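Beta-glucanase (Bacteroides thetaiotaomicron, PDB 6EUG) probably hydrolyses beta-1,3-galactosidic linkages of arabinogalactan, this chain being the family 43 glycosidase part, a five-bladed beta-propeller, of a longer protein. Local coordinates at residues R160-A165 against L247-K252; H261-A266 against S279-W284; W275-G280 against G319-I324. All blocks are in the same frame, centred on the assembly; numbering follows the deposited sequence.

Contact 1. Residues R160-A165 against L247-K252; sequences RVNPGA and LSHTGK
V161 and N162 meet H249 and G251 in a surface contact made of van der Waals packing and one bridging water. It joins the loop that follows strand 154-159, the last strand of one propeller blade, to the short strand 249-250 and the corner at G251 that leads into strand 252-256 of the next blade. V161 places a methyl over the imidazole of H249: CG1 lies 3.5 Å from the ring centroid of H249 and only 7° off the ring normal, a CH-pi contact. With CG1 of V161 anti to the backbone N (chi1 -175°), this methyl sits above the ring, while CG2 of V161 stays farther off, near CE1. The imidazole is also fixed by polar partners. Its NE2 is hydrogen-bonded to ND1 of H227, and a water lies 2.9 Å from ND1 of H249. That same water accepts a hydrogen bond from the backbone N of N162, also 2.9 Å long, and so bridges the two segments beside the apolar contact. The side chain of N162 crosses the histidine with the amide and ring planes 69° apart, and its ND2 comes within 3.3 Å of CB of H249. The same ND2 lies 3.1 Å from the backbone N of G251; both are donors, so this is close packing and not a bond. G251 turns the corner with a positive phi. On the other segment, N162 to A165 form a type II beta turn closed by a 3.2 Å bond from N of A165 to O of N162, and the methyl of A165 packs beside G251. The contact thus links the outer strands of two successive blades, 154-159 and 252-256, in the five-bladed beta-propeller of family 43.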
ATOM      1  N   ARG A 160       2.773  -7.636  13.901  1.00 15.44           N
ATOM      2  CA  ARG A 160       1.742  -6.615  14.029  1.00 16.00           C
ATOM      3  C   ARG A 160       2.398  -5.338  14.605  1.00 15.88           C
ATOM      4  O   ARG A 160       3.549  -5.371  15.131  1.00 18.45           O
ATOM      5  CB  ARG A 160       0.538  -7.113  14.860  1.00 16.72           C
ATOM      6  CG  ARG A 160      -0.310  -8.202  14.186  1.00 17.41           C
ATOM      7  CD  ARG A 160      -1.590  -8.537  14.938  1.00 16.76           C
ATOM      8  NE  ARG A 160      -2.368  -9.532  14.191  1.00 16.90           N
ATOM      9  CZ  ARG A 160      -3.552 -10.011  14.541  1.00 18.13           C
ATOM     10  NH1 ARG A 160      -4.130  -9.618  15.657  1.00 18.39           N
ATOM     11  NH2 ARG A 160      -4.175 -10.889  13.763  1.00 18.85           N
ATOM     12  N   VAL A 161       1.677  -4.230  14.537  1.00 16.45           N
ATOM     13  CA  VAL A 161       2.288  -2.905  14.699  1.00 15.56           C
ATOM     14  C   VAL A 161       2.083  -2.278  16.084  1.00 16.68           C
ATOM     15  O   VAL A 161       0.960  -2.182  16.568  1.00 15.76           O
ATOM     16  CB  VAL A 161       1.798  -1.933  13.606  1.00 14.77           C
ATOM     17  CG1 VAL A 161       2.520  -0.594  13.702  1.00 14.44           C
ATOM     18  CG2 VAL A 161       1.951  -2.527  12.189  1.00 16.42           C
ATOM     19  N   ASN A 162       3.189  -1.804  16.681  1.00 17.21           N
ATOM     20  CA  ASN A 162       3.181  -1.036  17.933  1.00 17.08           C
ATOM     21  C   ASN A 162       2.493  -1.743  19.138  1.00 16.75           C
ATOM     22  O   ASN A 162       1.594  -1.159  19.765  1.00 16.28           O
ATOM     23  CB  ASN A 162       2.591   0.384  17.733  1.00 19.92           C
ATOM     24  CG  ASN A 162       3.505   1.329  16.952  1.00 19.01           C
ATOM     25  OD1 ASN A 162       3.028   2.054  16.032  1.00 20.89           O
ATOM     26  ND2 ASN A 162       4.792   1.356  17.294  1.00 13.88           N
ATOM     27  N   PRO A 163       2.914  -2.981  19.466  1.00 17.17           N
ATOM     28  CA  PRO A 163       2.363  -3.623  20.695  1.00 20.39           C
ATOM     29  C   PRO A 163       2.403  -2.723  21.944  1.00 20.21           C
ATOM     30  O   PRO A 163       3.420  -2.019  22.180  1.00 18.35           O
ATOM     31  CB  PRO A 163       3.220  -4.891  20.847  1.00 23.85           C
ATOM     32  CG  PRO A 163       4.472  -4.606  20.094  1.00 24.68           C
ATOM     33  CD  PRO A 163       4.050  -3.757  18.920  1.00 18.14           C
ATOM     34  N   GLY A 164       1.269  -2.684  22.665  1.00 18.97           N
ATOM     35  CA  GLY A 164       1.132  -1.915  23.891  1.00 21.80           C
ATOM     36  C   GLY A 164       0.828  -0.415  23.775  1.00 21.56           C
ATOM     37  O   GLY A 164       0.590   0.223  24.807  1.00 23.78           O
ATOM     38  N   ALA A 165       0.834   0.157  22.555  1.00 19.33           N
ATOM     39  CA  ALA A 165       0.645   1.613  22.365  1.00 20.25           C
ATOM     40  C   ALA A 165      -0.768   1.943  21.859  1.00 19.41           C
ATOM     41  O   ALA A 165      -1.303   1.251  20.972  1.00 19.32           O
ATOM     42  CB  ALA A 165       1.691   2.185  21.402  1.00 22.83           C
ATOM     43  N   LEU A 247      13.594   1.089  10.042  1.00 14.75           N
ATOM     44  CA  LEU A 247      13.501  -0.371  10.237  1.00 16.17           C
ATOM     45  C   LEU A 247      12.519  -0.814  11.316  1.00 16.58           C
ATOM     46  O   LEU A 247      12.296  -2.016  11.461  1.00 16.94           O
ATOM     47  CB  LEU A 247      14.900  -0.977  10.548  1.00 16.83           C
ATOM     48  CG  LEU A 247      15.977  -0.684   9.525  1.00 17.53           C
ATOM     49  CD1 LEU A 247      17.307  -1.330   9.968  1.00 18.66           C
ATOM     50  CD2 LEU A 247      15.609  -1.078   8.106  1.00 20.69           C
ATOM     51  N   SER A 248      11.899   0.138  12.027  1.00 15.68           N
ATOM     52  CA  SER A 248      10.942  -0.162  13.082  1.00 16.19           C
ATOM     53  C   SER A 248      10.010   1.025  13.274  1.00 15.45           C
ATOM     54  O   SER A 248      10.253   2.094  12.670  1.00 16.80           O
ATOM     55  CB  SER A 248      11.679  -0.521  14.382  1.00 17.03           C
ATOM     56  OG  SER A 248      12.324   0.622  14.954  1.00 19.84           O
ATOM     57  N   HIS A 249       8.983   0.842  14.103  1.00 18.10           N
ATOM     58  CA  HIS A 249       7.994   1.906  14.424  1.00 17.14           C
ATOM     59  C   HIS A 249       8.374   2.611  15.734  1.00 20.73           C
ATOM     60  O   HIS A 249       8.976   1.986  16.612  1.00 23.67           O
ATOM     61  CB  HIS A 249       6.603   1.340  14.555  1.00 19.48           C
ATOM     62  CG  HIS A 249       6.107   0.620  13.338  1.00 18.14           C
ATOM     63  ND1 HIS A 249       6.250  -0.740  13.160  1.00 17.97           N
ATOM     64  CD2 HIS A 249       5.457   1.076  12.241  1.00 16.81           C
ATOM     65  CE1 HIS A 249       5.722  -1.078  11.996  1.00 15.76           C
ATOM     66  NE2 HIS A 249       5.193  -0.006  11.449  1.00 17.21           N
ATOM     67  N   THR A 250       8.022   3.896  15.883  1.00 20.89           N
ATOM     68  CA  THR A 250       8.343   4.647  17.121  1.00 19.94           C
ATOM     69  C   THR A 250       7.325   4.525  18.269  1.00 21.54           C
ATOM     70  O   THR A 250       7.663   4.824  19.417  1.00 21.44           O
ATOM     71  CB  THR A 250       8.490   6.145  16.843  1.00 18.97           C
ATOM     72  OG1 THR A 250       7.217   6.654  16.419  1.00 17.98           O
ATOM     73  CG2 THR A 250       9.553   6.392  15.778  1.00 19.74           C
ATOM     74  N   GLY A 251       6.091   4.128  17.947  1.00 19.51           N
ATOM     75  CA  GLY A 251       4.967   4.151  18.882  1.00 18.97           C
ATOM     76  C   GLY A 251       3.968   5.264  18.644  1.00 20.13           C
ATOM     77  O   GLY A 251       2.867   5.243  19.219  1.00 22.62           O
ATOM     78  N   LYS A 252       4.337   6.237  17.804  1.00 17.98           N
ATOM     79  CA  LYS A 252       3.475   7.374  17.512  1.00 16.67           C
ATOM     80  C   LYS A 252       2.656   7.026  16.263  1.00 16.16           C
ATOM     81  O   LYS A 252       3.237   6.723  15.198  1.00 17.11           O
ATOM     82  CB  LYS A 252       4.320   8.640  17.286  1.00 19.09           C
ATOM     83  CG  LYS A 252       3.522   9.908  17.072  1.00 21.91           C
ATOM     84  CD  LYS A 252       4.352  11.078  16.562  1.00 27.50           C
ATOM     85  CE  LYS A 252       5.430  11.504  17.519  1.00 29.60           C
ATOM     86  NZ  LYS A 252       5.865  12.895  17.171  1.00 31.00           N
TER
HETATM   87  O   HOH W   1       5.868  -2.180  15.668  1.00 23.03           O

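Contact 2. Residues H261-A266 against S279-W284; sequences HNEAPA and SGCTGW. With GIM (glucoimidazole), chain B.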
ATOM      1  N   HIS A 261     -13.700   1.013   5.881  1.00 16.90           N
ATOM      2  CA  HIS A 261     -13.263  -0.067   4.980  1.00 17.31           C
ATOM      3  C   HIS A 261     -12.417   0.466   3.788  1.00 19.18           C
ATOM      4  O   HIS A 261     -12.557   0.009   2.648  1.00 22.96           O
ATOM      5  CB  HIS A 261     -14.507  -0.837   4.448  1.00 19.12           C
ATOM      6  CG  HIS A 261     -14.638  -2.241   4.935  1.00 20.47           C
ATOM      7  ND1 HIS A 261     -15.842  -2.917   4.899  1.00 21.46           N
ATOM      8  CD2 HIS A 261     -13.723  -3.115   5.409  1.00 20.22           C
ATOM      9  CE1 HIS A 261     -15.662  -4.140   5.365  1.00 17.64           C
ATOM     10  NE2 HIS A 261     -14.380  -4.290   5.663  1.00 21.78           N
ATOM     11  N   ASN A 262     -11.550   1.444   4.051  1.00 15.42           N
ATOM     12  CA  ASN A 262     -10.597   1.923   3.053  1.00 14.35           C
ATOM     13  C   ASN A 262      -9.403   0.957   2.935  1.00 13.50           C
ATOM     14  O   ASN A 262      -8.863   0.506   3.949  1.00 15.93           O
ATOM     15  CB  ASN A 262     -10.085   3.323   3.435  1.00 12.56           C
ATOM     16  CG  ASN A 262     -11.156   4.394   3.282  1.00 13.92           C
ATOM     17  OD1 ASN A 262     -11.460   4.862   2.132  1.00 16.31           O
ATOM     18  ND2 ASN A 262     -11.749   4.791   4.410  1.00 15.82           N
ATOM     19  N   GLU A 263      -8.990   0.740   1.682  0.50 13.79           N
ATOM     20  CA  GLU A 263      -7.986  -0.268   1.316  0.50 13.30           C
ATOM     21  C   GLU A 263      -7.028   0.268   0.247  0.50 12.94           C
ATOM     22  O   GLU A 263      -7.181   1.396  -0.202  0.50 12.20           O
ATOM     23  CB  GLU A 263      -8.698  -1.545   0.809  0.50 13.17           C
ATOM     24  CG  GLU A 263      -9.900  -2.005   1.637  0.50 14.22           C
ATOM     25  CD  GLU A 263      -9.638  -2.269   3.127  0.50 14.21           C
ATOM     26  OE1 GLU A 263      -8.530  -2.664   3.540  0.50 15.35           O
ATOM     27  OE2 GLU A 263     -10.584  -2.087   3.918  0.50 18.55           O
ATOM     28  N   ALA A 264      -5.998  -0.507  -0.110  1.00 12.71           N
ATOM     29  CA  ALA A 264      -5.140  -0.146  -1.249  1.00 11.78           C
ATOM     30  C   ALA A 264      -4.670   1.328  -1.265  1.00 11.41           C
ATOM     31  O   ALA A 264      -4.782   2.002  -2.298  1.00 14.31           O
ATOM     32  CB  ALA A 264      -5.834  -0.496  -2.543  1.00 13.42           C
ATOM     33  N   PRO A 265      -4.121   1.803  -0.142  1.00 11.50           N
ATOM     34  CA  PRO A 265      -3.765   3.253  -0.077  1.00 12.33           C
ATOM     35  C   PRO A 265      -2.616   3.669  -1.009  1.00 12.71           C
ATOM     36  O   PRO A 265      -1.601   2.925  -1.137  1.00 13.66           O
ATOM     37  CB  PRO A 265      -3.357   3.434   1.392  1.00 12.96           C
ATOM     38  CG  PRO A 265      -2.850   2.098   1.772  1.00 14.06           C
ATOM     39  CD  PRO A 265      -3.831   1.147   1.147  1.00 13.19           C
ATOM     40  N   ALA A 266      -2.763   4.847  -1.626  1.00 13.02           N
ATOM     41  CA  ALA A 266      -1.740   5.506  -2.429  1.00 14.75           C
ATOM     42  C   ALA A 266      -1.744   6.991  -2.020  1.00 14.49           C
ATOM     43  O   ALA A 266      -2.800   7.584  -1.786  1.00 16.53           O
ATOM     44  CB  ALA A 266      -2.039   5.352  -3.923  1.00 16.78           C
ATOM     45  N   SER A 279      -9.347   2.431  -2.231  1.00 15.00           N
ATOM     46  CA  SER A 279     -10.528   1.691  -2.692  1.00 16.16           C
ATOM     47  C   SER A 279     -11.403   1.335  -1.489  1.00 15.86           C
ATOM     48  O   SER A 279     -10.982   1.452  -0.347  1.00 13.04           O
ATOM     49  CB  SER A 279     -10.116   0.362  -3.413  1.00 14.65           C
ATOM     50  OG  SER A 279      -9.621  -0.598  -2.492  1.00 14.39           O
ATOM     51  N   GLY A 280     -12.618   0.863  -1.757  1.00 16.01           N
ATOM     52  CA  GLY A 280     -13.363   0.118  -0.745  1.00 17.70           C
ATOM     53  C   GLY A 280     -12.895  -1.332  -0.638  1.00 18.73           C
ATOM     54  O   GLY A 280     -11.851  -1.723  -1.212  1.00 16.13           O
ATOM     55  N   CYS A 281     -13.678  -2.125   0.089  1.00 22.01           N
ATOM     56  CA  CYS A 281     -13.346  -3.519   0.417  1.00 22.57           C
ATOM     57  C   CYS A 281     -14.370  -4.461  -0.216  1.00 22.01           C
ATOM     58  O   CYS A 281     -15.399  -4.770   0.393  1.00 26.61           O
ATOM     59  CB  CYS A 281     -13.301  -3.721   1.949  1.00 28.15           C
ATOM     60  SG  CYS A 281     -12.378  -5.179   2.467  1.00 38.42           S
ATOM     61  N   THR A 282     -14.116  -4.847  -1.466  1.00 21.21           N
ATOM     62  CA  THR A 282     -15.014  -5.764  -2.206  1.00 19.62           C
ATOM     63  C   THR A 282     -14.257  -6.886  -2.912  1.00 22.06           C
ATOM     64  O   THR A 282     -14.514  -7.172  -4.083  1.00 23.55           O
ATOM     65  CB  THR A 282     -15.866  -4.987  -3.225  1.00 21.70           C
ATOM     66  OG1 THR A 282     -15.011  -4.266  -4.131  1.00 21.83           O
ATOM     67  CG2 THR A 282     -16.788  -4.000  -2.487  1.00 22.09           C
ATOM     68  N   GLY A 283     -13.318  -7.522  -2.207  1.00 21.90           N
ATOM     69  CA  GLY A 283     -12.545  -8.617  -2.793  1.00 20.67           C
ATOM     70  C   GLY A 283     -11.782  -8.137  -4.009  1.00 22.82           C
ATOM     71  O   GLY A 283     -11.245  -7.024  -4.001  1.00 20.89           O
ATOM     72  N   TRP A 284     -11.753  -8.971  -5.053  1.00 21.45           N
ATOM     73  CA  TRP A 284     -11.110  -8.637  -6.316  1.00 22.49           C
ATOM     74  C   TRP A 284     -11.952  -7.706  -7.211  1.00 21.63           C
ATOM     75  O   TRP A 284     -11.477  -7.245  -8.273  1.00 25.18           O
ATOM     76  CB  TRP A 284     -10.777  -9.931  -7.097  1.00 24.16           C
ATOM     77  CG  TRP A 284      -9.801 -10.878  -6.446  1.00 24.13           C
ATOM     78  CD1 TRP A 284     -10.089 -12.137  -5.970  1.00 24.88           C
ATOM     79  CD2 TRP A 284      -8.384 -10.700  -6.255  1.00 25.97           C
ATOM     80  NE1 TRP A 284      -8.958 -12.731  -5.490  1.00 26.96           N
ATOM     81  CE2 TRP A 284      -7.895 -11.879  -5.644  1.00 26.66           C
ATOM     82  CE3 TRP A 284      -7.489  -9.662  -6.518  1.00 25.67           C
ATOM     83  CZ2 TRP A 284      -6.538 -12.046  -5.281  1.00 26.63           C
ATOM     84  CZ3 TRP A 284      -6.128  -9.826  -6.158  1.00 28.07           C
ATOM     85  CH2 TRP A 284      -5.677 -11.012  -5.547  1.00 30.06           C
TER
HETATM   86  C1  GIM B 401      -7.613  -7.316  -1.383  1.00 21.19           C
HETATM   87  C2  GIM B 401      -6.320  -6.598  -1.403  1.00 20.81           C
HETATM   88  N10 GIM B 401      -7.817  -8.591  -1.760  1.00 23.02           N
HETATM   89  C3  GIM B 401      -5.311  -7.372  -2.271  1.00 20.85           C
HETATM   90  C4  GIM B 401      -5.396  -8.888  -1.923  1.00 23.02           C
HETATM   91  C5  GIM B 401      -6.759  -9.462  -2.342  1.00 22.59           C
HETATM   92  C6  GIM B 401      -6.946 -10.923  -1.936  1.00 24.67           C
HETATM   93  C7  GIM B 401      -9.739  -7.755  -1.037  1.00 24.58           C
HETATM   94  C8  GIM B 401      -9.133  -8.876  -1.568  1.00 24.10           C
HETATM   95  N1  GIM B 401      -8.785  -6.802  -0.932  1.00 21.48           N
HETATM   96  O3  GIM B 401      -3.973  -6.917  -2.021  1.00 20.77           O
HETATM   97  O2  GIM B 401      -6.572  -5.207  -1.738  1.00 21.37           O
HETATM   98  O4  GIM B 401      -5.151  -9.178  -0.523  1.00 21.23           O
HETATM   99  O6  GIM B 401      -7.050 -11.038  -0.520  1.00 28.24           O
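An antiparallel bridge between E263 and S279 continues the pairing of strands 265-270 and 273-279 past the corner at A264, toward the ligand pocket. The two residues form a hydrogen-bonded pair: N of E263 donates to O of S279 at 2.9 Å, and N of S279 returns a bond to O of E263 at 3.1 Å. On the face shared by their side chains, OG of S279 packs 3.6 Å from CB of E263 and also near the methyl of A264. This hydroxyl donates to O of G280 over 2.8 Å, in the carbonyl plane and on a lone pair. The carboxylate of E263 reaches outside the pair: in the conformer described, OE1 of E263 is hydrogen-bonded to OG of S230. Farther out, CB of C281 rests over one face of the H261 ring, 3.7 Å from the centroid and offset toward the rim, with the sulfur approaching obliquely. Beyond C281 the chain rounds the bound glucoimidazole. The indole of W284 offers one face to the ligand, whose C6 lies 3.6 Å from CZ2 of W284, while O of G283 comes within 3.4 Å of the ligand's C7. W284 and W340 meet edge-to-face. D214, a ligand partner through OD2, accepts from N of A264. A sugar-like ligand lying against a tryptophan face, in the pocket of a five-bladed propeller, is consistent with a family 43 glycosidase site.

Contact 3. Residues W275-G280 against G319-I324; sequences WMITSG and GQSTYI. With GIM (glucoimidazole), chain B.
OG of S279 is gripped by two groups: it donates to the neighbouring carbonyl of G280 and accepts from NE2 of Q320 over 3.1 Å. The bond from Q320 is nearly straight, 177° at the hydrogen, with the hydroxyl lying almost in the amide plane. This is an interface between two blades of the five-bladed propeller. Strand 275-279 belongs to one blade and strand 320-324 is an edge strand of the next; their axes come within 6.4 Å and run at 140° to each other, so the strands pack across the interface and do not pair as neighbours in one sheet. Q320 reaches the serine with an extended chain, CG anti to the backbone N, which carries its amide to the ligand. There NE2 of Q320 divides its two hydrogens: besides the serine, it donates to O2 of the glucoimidazole at 3.2 Å, less straight at 139°. OE1 of Q320 accepts from NE1 of W340. With both ends of the amide engaged, its rotation is settled, and S279 acts as a second-shell residue that positions a ligand-binding glutamine. Next along the strand, OG of S321 is hydrogen-bonded to O of A264, and CB of S321 packs 4.2 Å from CG2 of I277. Farther from the pocket the interface becomes apolar: the side chains of I277 and I324 cross at about a right angle, bringing their CD1 methyls to 4.0 Å.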
ATOM      1  N   TRP A 275      -2.550  14.168  -0.059  1.00 13.64           N
ATOM      2  CA  TRP A 275      -3.653  13.591  -0.847  1.00 12.32           C
ATOM      3  C   TRP A 275      -3.492  12.071  -0.869  1.00 14.77           C
ATOM      4  O   TRP A 275      -2.426  11.541  -1.289  1.00 17.36           O
ATOM      5  CB  TRP A 275      -3.638  14.097  -2.303  1.00 13.44           C
ATOM      6  CG  TRP A 275      -3.837  15.589  -2.472  1.00 15.17           C
ATOM      7  CD1 TRP A 275      -2.858  16.513  -2.785  1.00 16.72           C
ATOM      8  CD2 TRP A 275      -5.057  16.344  -2.331  1.00 16.57           C
ATOM      9  NE1 TRP A 275      -3.387  17.789  -2.828  1.00 17.27           N
ATOM     10  CE2 TRP A 275      -4.728  17.720  -2.566  1.00 16.80           C
ATOM     11  CE3 TRP A 275      -6.382  16.009  -2.034  1.00 16.74           C
ATOM     12  CZ2 TRP A 275      -5.681  18.732  -2.539  1.00 18.87           C
ATOM     13  CZ3 TRP A 275      -7.343  17.038  -1.989  1.00 16.30           C
ATOM     14  CH2 TRP A 275      -6.976  18.382  -2.247  1.00 18.42           C
ATOM     15  N   MET A 276      -4.533  11.352  -0.474  1.00 14.90           N
ATOM     16  CA  MET A 276      -4.496   9.880  -0.491  1.00 13.87           C
ATOM     17  C   MET A 276      -5.710   9.326  -1.258  1.00 13.61           C
ATOM     18  O   MET A 276      -6.847   9.786  -1.068  1.00 15.78           O
ATOM     19  CB  MET A 276      -4.483   9.345   0.953  1.00 16.24           C
ATOM     20  CG  MET A 276      -4.361   7.842   1.089  1.00 16.03           C
ATOM     21  SD  MET A 276      -3.630   7.252   2.636  1.00 21.60           S
ATOM     22  CE  MET A 276      -4.481   8.140   3.945  1.00 21.79           C
ATOM     23  N   ILE A 277      -5.453   8.339  -2.107  1.00 13.76           N
ATOM     24  CA  ILE A 277      -6.506   7.618  -2.855  1.00 10.63           C
ATOM     25  C   ILE A 277      -6.576   6.202  -2.313  1.00 13.65           C
ATOM     26  O   ILE A 277      -5.542   5.538  -2.153  1.00 14.94           O
ATOM     27  CB  ILE A 277      -6.309   7.646  -4.402  1.00 11.12           C
ATOM     28  CG1 ILE A 277      -6.354   9.099  -4.900  1.00 14.45           C
ATOM     29  CG2 ILE A 277      -7.333   6.754  -5.115  1.00 14.38           C
ATOM     30  CD1 ILE A 277      -6.052   9.306  -6.378  1.00 14.35           C
ATOM     31  N   THR A 278      -7.812   5.755  -2.076  1.00 13.73           N
ATOM     32  CA  THR A 278      -8.095   4.412  -1.591  1.00 13.26           C
ATOM     33  C   THR A 278      -9.223   3.760  -2.377  1.00 14.73           C
ATOM     34  O   THR A 278      -9.968   4.447  -3.105  1.00 16.65           O
ATOM     35  CB  THR A 278      -8.452   4.455  -0.091  1.00 13.68           C
ATOM     36  OG1 THR A 278      -9.584   5.313   0.108  1.00 14.09           O
ATOM     37  CG2 THR A 278      -7.308   5.015   0.733  1.00 15.24           C
ATOM     38  N   SER A 279      -9.347   2.431  -2.231  1.00 15.00           N
ATOM     39  CA  SER A 279     -10.528   1.691  -2.692  1.00 16.16           C
ATOM     40  C   SER A 279     -11.403   1.335  -1.489  1.00 15.86           C
ATOM     41  O   SER A 279     -10.982   1.452  -0.347  1.00 13.04           O
ATOM     42  CB  SER A 279     -10.116   0.362  -3.413  1.00 14.65           C
ATOM     43  OG  SER A 279      -9.621  -0.598  -2.492  1.00 14.39           O
ATOM     44  N   GLY A 280     -12.618   0.863  -1.757  1.00 16.01           N
ATOM     45  CA  GLY A 280     -13.363   0.118  -0.745  1.00 17.70           C
ATOM     46  C   GLY A 280     -12.895  -1.332  -0.638  1.00 18.73           C
ATOM     47  O   GLY A 280     -11.851  -1.723  -1.212  1.00 16.13           O
ATOM     48  N   GLY A 319     -10.089  -0.858 -12.238  1.00 16.32           N
ATOM     49  CA  GLY A 319      -8.859  -1.024 -11.453  1.00 16.51           C
ATOM     50  C   GLY A 319      -8.985  -0.836  -9.933  1.00 14.51           C
ATOM     51  O   GLY A 319     -10.084  -0.557  -9.392  1.00 15.93           O
ATOM     52  N   GLN A 320      -7.828  -0.971  -9.270  1.00 13.44           N
ATOM     53  CA  GLN A 320      -7.664  -0.702  -7.843  1.00 14.22           C
ATOM     54  C   GLN A 320      -6.306  -0.029  -7.628  1.00 12.24           C
ATOM     55  O   GLN A 320      -5.264  -0.544  -8.088  1.00 12.46           O
ATOM     56  CB  GLN A 320      -7.757  -2.002  -7.028  1.00 13.86           C
ATOM     57  CG  GLN A 320      -7.691  -1.845  -5.499  1.00 14.39           C
ATOM     58  CD  GLN A 320      -7.689  -3.165  -4.737  1.00 14.01           C
ATOM     59  OE1 GLN A 320      -7.133  -4.185  -5.222  1.00 14.56           O
ATOM     60  NE2 GLN A 320      -8.217  -3.146  -3.483  1.00 13.69           N
ATOM     61  N   SER A 321      -6.302   1.133  -6.977  1.00 12.61           N
ATOM     62  CA  SER A 321      -5.093   1.881  -6.653  1.00 14.10           C
ATOM     63  C   SER A 321      -3.914   1.047  -6.134  1.00 13.86           C
ATOM     64  O   SER A 321      -4.121   0.122  -5.325  1.00 12.43           O
ATOM     65  CB  SER A 321      -5.461   2.988  -5.640  1.00 13.59           C
ATOM     66  OG  SER A 321      -6.129   2.498  -4.449  1.00 14.59           O
ATOM     67  N   THR A 322      -2.698   1.418  -6.544  1.00 14.32           N
ATOM     68  CA  THR A 322      -1.457   0.866  -5.923  1.00 12.97           C
ATOM     69  C   THR A 322      -0.379   1.877  -5.530  1.00 12.30           C
ATOM     70  O   THR A 322       0.324   1.635  -4.560  1.00 13.35           O
ATOM     71  CB  THR A 322      -0.856  -0.332  -6.686  1.00 13.25           C
ATOM     72  OG1 THR A 322       0.151  -0.993  -5.885  1.00 15.11           O
ATOM     73  CG2 THR A 322      -0.294   0.049  -8.052  1.00 14.29           C
ATOM     74  N   TYR A 323      -0.211   2.970  -6.286  1.00 12.19           N
ATOM     75  CA  TYR A 323       0.895   3.905  -6.026  1.00 11.68           C
ATOM     76  C   TYR A 323       0.671   5.227  -6.758  1.00 12.62           C
ATOM     77  O   TYR A 323       0.027   5.259  -7.817  1.00 13.75           O
ATOM     78  CB  TYR A 323       2.261   3.268  -6.507  1.00 11.96           C
ATOM     79  CG  TYR A 323       3.491   4.005  -5.950  1.00 13.39           C
ATOM     80  CD1 TYR A 323       3.853   3.863  -4.611  1.00 15.32           C
ATOM     81  CD2 TYR A 323       4.288   4.812  -6.767  1.00 12.62           C
ATOM     82  CE1 TYR A 323       4.926   4.570  -4.067  1.00 16.75           C
ATOM     83  CE2 TYR A 323       5.369   5.512  -6.242  1.00 14.59           C
ATOM     84  CZ  TYR A 323       5.697   5.375  -4.894  1.00 16.36           C
ATOM     85  OH  TYR A 323       6.762   6.067  -4.361  1.00 20.32           O
ATOM     86  N   ILE A 324       1.245   6.302  -6.212  1.00 13.23           N
ATOM     87  CA  ILE A 324       1.307   7.578  -6.905  1.00 15.03           C
ATOM     88  C   ILE A 324       2.780   7.979  -7.053  1.00 14.81           C
ATOM     89  O   ILE A 324       3.485   8.211  -6.050  1.00 15.59           O
ATOM     90  CB  ILE A 324       0.393   8.664  -6.271  1.00 16.23           C
ATOM     91  CG1 ILE A 324      -1.096   8.266  -6.545  1.00 19.51           C
ATOM     92  CG2 ILE A 324       0.634  10.017  -6.973  1.00 16.91           C
ATOM     93  CD1 ILE A 324      -2.111   8.900  -5.654  1.00 22.44           C
TER
HETATM   94  C1  GIM B 401      -7.613  -7.316  -1.383  1.00 21.19           C
HETATM   95  C2  GIM B 401      -6.320  -6.598  -1.403  1.00 20.81           C
HETATM   96  N10 GIM B 401      -7.817  -8.591  -1.760  1.00 23.02           N
HETATM   97  C3  GIM B 401      -5.311  -7.372  -2.271  1.00 20.85           C
HETATM   98  C4  GIM B 401      -5.396  -8.888  -1.923  1.00 23.02           C
HETATM   99  C5  GIM B 401      -6.759  -9.462  -2.342  1.00 22.59           C
HETATM  100  C6  GIM B 401      -6.946 -10.923  -1.936  1.00 24.67           C
HETATM  101  C7  GIM B 401      -9.739  -7.755  -1.037  1.00 24.58           C
HETATM  102  C8  GIM B 401      -9.133  -8.876  -1.568  1.00 24.10           C
HETATM  103  N1  GIM B 401      -8.785  -6.802  -0.932  1.00 21.48           N
HETATM  104  O3  GIM B 401      -3.973  -6.917  -2.021  1.00 20.77           O
HETATM  105  O2  GIM B 401      -6.572  -5.207  -1.738  1.00 21.37           O
HETATM  106  O4  GIM B 401      -5.151  -9.178  -0.523  1.00 21.23           O
HETATM  107  O6  GIM B 401      -7.050 -11.038  -0.520  1.00 28.24           O

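Overall arrangement
Contact 1 lies at the surface, about 18 Å from the chain centre, whereas contacts 2 and 3 are buried and their centres are about 8 Å apart. The latter two share S279 and G280 and meet again through A264 and S321; both touch the ligand, and together they join the blade of strands 265-270 to 302-304 within itself and to the blade edged by strand 320-327. Contact 1 is set about 23 Å, centre to centre, from contact 2 and joins two other blades. Its segments are bridged by water and methyl-ring packing, contact 2 by backbone pairing, and contact 3 by a side-chain bond near the pocket, with isoleucines meeting farther from the ligand.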